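Local coordinates for DUF1214 domain-containing protein (Burkholderia cenocepacia, PDB 6ANS), which is of unknown function but carries two DUF1214 family regions and binds a sodium ion in the crystal, at residues T138-Y143 with K148-G153. Sequence-based numbering, arbitrary orientation.
Sequences TQKGGY and KMLQTG
Thr-138 and Gly-153 form an antiparallel hydrogen-bonded pair, and a beta bulge shifts the register by one before Gln-139 pairs with Gln-151. Thr-152 N gives a nearly straight bond to Thr-138 O (2.8 Å, 172°), and Lys-140 N bonds Leu-150 O. Past that bond, a water joins Lys-140 O to Leu-150 N. Gln-139 bends at chi2 (-70°), which brings its amide toward Met-149 and Gln-151. Its OE1 takes the NE2 hydrogen of Gln-151 at 3.1 Å on an in-plane lone pair, with the two amide planes 54° apart. Gln-139 NE2 makes a weak, bent bond to Met-149 O (2.8 Å). At the bulge the hydroxyls of Thr-138 and Thr-152 lie 2.7 Å apart, OG1 to OG1. Selenomethionine Met-149 makes a Met-aromatic contact, its SE 4.5 Å from the ring centroid of Tyr-143, while its CE lies 3.8 Å from Gln-139 CG. Lys-140 runs extended, laying CD against Thr-152 CG2 (3.7 Å) and carrying NZ to a salt bridge with Glu-185. Strand 151-155 is the edge strand of this sheet within the chain. The amide bond adds to the backbone ladder at the Gln-139/Gln-151 pair, and the water extends the link past Lys-140 N.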
loop_
_atom_site.group_PDB
_atom_site.type_symbol
_atom_site.label_atom_id
_atom_site.label_comp_id
_atom_site.label_asym_id
_atom_site.label_seq_id
_atom_site.Cartn_x
_atom_site.Cartn_y
_atom_site.Cartn_z
ATOM N N THR A 138 11.962 -6.231 18.293
ATOM C CA THR A 138 11.629 -7.511 17.689
ATOM C C THR A 138 10.483 -8.138 18.470
ATOM O O THR A 138 10.359 -7.941 19.677
ATOM C CB THR A 138 12.842 -8.446 17.597
ATOM O OG1 THR A 138 13.331 -8.764 18.898
ATOM C CG2 THR A 138 13.954 -7.778 16.769
ATOM N N GLN A 139 9.586 -8.807 17.751
ATOM C CA GLN A 139 8.341 -9.291 18.323
ATOM C C GLN A 139 8.117 -10.736 17.899
ATOM O O GLN A 139 8.696 -11.220 16.922
ATOM C CB GLN A 139 7.131 -8.426 17.894
ATOM C CG GLN A 139 7.393 -6.915 17.750
ATOM C CD GLN A 139 7.627 -6.197 19.096
ATOM O OE1 GLN A 139 8.410 -5.251 19.167
ATOM N NE2 GLN A 139 6.948 -6.648 20.156
ATOM N N LYS A 140 7.255 -11.427 18.637
ATOM C CA LYS A 140 6.900 -12.791 18.291
ATOM C C LYS A 140 5.384 -12.920 18.321
ATOM O O LYS A 140 4.679 -11.956 18.627
ATOM C CB LYS A 140 7.573 -13.795 19.241
ATOM C CG LYS A 140 7.105 -13.694 20.671
ATOM C CD LYS A 140 7.908 -14.670 21.550
ATOM C CE LYS A 140 7.500 -14.588 23.008
ATOM N NZ LYS A 140 8.258 -15.589 23.824
ATOM N N GLY A 141 4.887 -14.129 18.024
ATOM C CA GLY A 141 3.449 -14.356 17.993
ATOM C C GLY A 141 2.806 -13.486 16.925
ATOM O O GLY A 141 3.309 -13.354 15.807
ATOM N N GLY A 142 1.700 -12.861 17.280
ATOM C CA GLY A 142 0.989 -11.965 16.386
ATOM C C GLY A 142 -0.472 -11.915 16.763
ATOM O O GLY A 142 -1.013 -12.825 17.396
ATOM N N TYR A 143 -1.130 -10.817 16.370
ATOM C CA TYR A 143 -2.548 -10.684 16.694
ATOM C C TYR A 143 -3.331 -11.859 16.134
ATOM O O TYR A 143 -4.263 -12.346 16.776
ATOM C CB TYR A 143 -3.131 -9.373 16.159
ATOM C CG TYR A 143 -2.542 -8.113 16.739
ATOM C CD1 TYR A 143 -1.839 -8.121 17.962
ATOM C CD2 TYR A 143 -2.668 -6.906 16.057
ATOM C CE1 TYR A 143 -1.284 -6.940 18.474
ATOM C CE2 TYR A 143 -2.120 -5.725 16.563
ATOM C CZ TYR A 143 -1.436 -5.744 17.761
ATOM O OH TYR A 143 -0.922 -4.567 18.228
ATOM N N LYS A 148 -1.410 -11.172 20.513
ATOM C CA LYS A 148 -0.368 -10.438 21.201
ATOM C C LYS A 148 0.736 -10.117 20.213
ATOM O O LYS A 148 0.869 -10.762 19.179
ATOM C CB LYS A 148 0.225 -11.243 22.369
ATOM C CG LYS A 148 -0.737 -11.559 23.495
ATOM C CD LYS A 148 -1.025 -10.312 24.312
ATOM C CE LYS A 148 -1.813 -10.631 25.577
ATOM N NZ LYS A 148 -2.384 -9.381 26.159
HETATM N N MSE A 149 1.559 -9.146 20.565
HETATM C CA MSE A 149 2.833 -8.983 19.884
HETATM C C MSE A 149 3.958 -8.853 20.899
HETATM O O MSE A 149 4.590 -7.807 20.996
HETATM C CB MSE A 149 2.829 -7.754 18.968
HETATM C CG MSE A 149 2.080 -7.896 17.698
HETATM SE SE MSE A 149 2.395 -6.267 16.632
HETATM C CE MSE A 149 4.098 -6.688 15.855
ATOM N N LEU A 150 4.211 -9.931 21.632
ATOM C CA LEU A 150 5.183 -9.905 22.714
ATOM C C LEU A 150 6.577 -9.571 22.194
ATOM O O LEU A 150 7.003 -10.059 21.146
ATOM C CB LEU A 150 5.187 -11.257 23.432
ATOM C CG LEU A 150 3.861 -11.646 24.090
ATOM C CD1 LEU A 150 3.891 -13.102 24.564
ATOM C CD2 LEU A 150 3.587 -10.713 25.264
ATOM N N GLN A 151 7.287 -8.738 22.948
ATOM C CA GLN A 151 8.592 -8.255 22.527
ATOM C C GLN A 151 9.692 -9.228 22.917
ATOM O O GLN A 151 9.685 -9.783 24.015
ATOM C CB GLN A 151 8.869 -6.880 23.147
ATOM C CG GLN A 151 10.112 -6.205 22.630
ATOM C CD GLN A 151 10.037 -4.703 22.765
ATOM O OE1 GLN A 151 10.347 -4.144 23.827
ATOM N NE2 GLN A 151 9.617 -4.033 21.693
ATOM N N THR A 152 10.664 -9.403 22.026
ATOM C CA THR A 152 11.817 -10.245 22.301
ATOM C C THR A 152 13.144 -9.484 22.361
ATOM O O THR A 152 14.117 -10.029 22.883
ATOM C CB THR A 152 11.926 -11.361 21.249
ATOM O OG1 THR A 152 11.895 -10.789 19.927
ATOM C CG2 THR A 152 10.791 -12.360 21.408
ATOM N N GLY A 153 13.205 -8.247 21.875
ATOM C CA GLY A 153 14.422 -7.449 21.919
ATOM C C GLY A 153 14.079 -6.002 21.647
ATOM O O GLY A 153 12.987 -5.677 21.173
HETATM O O HOH W 1 3.066 -12.423 20.901
#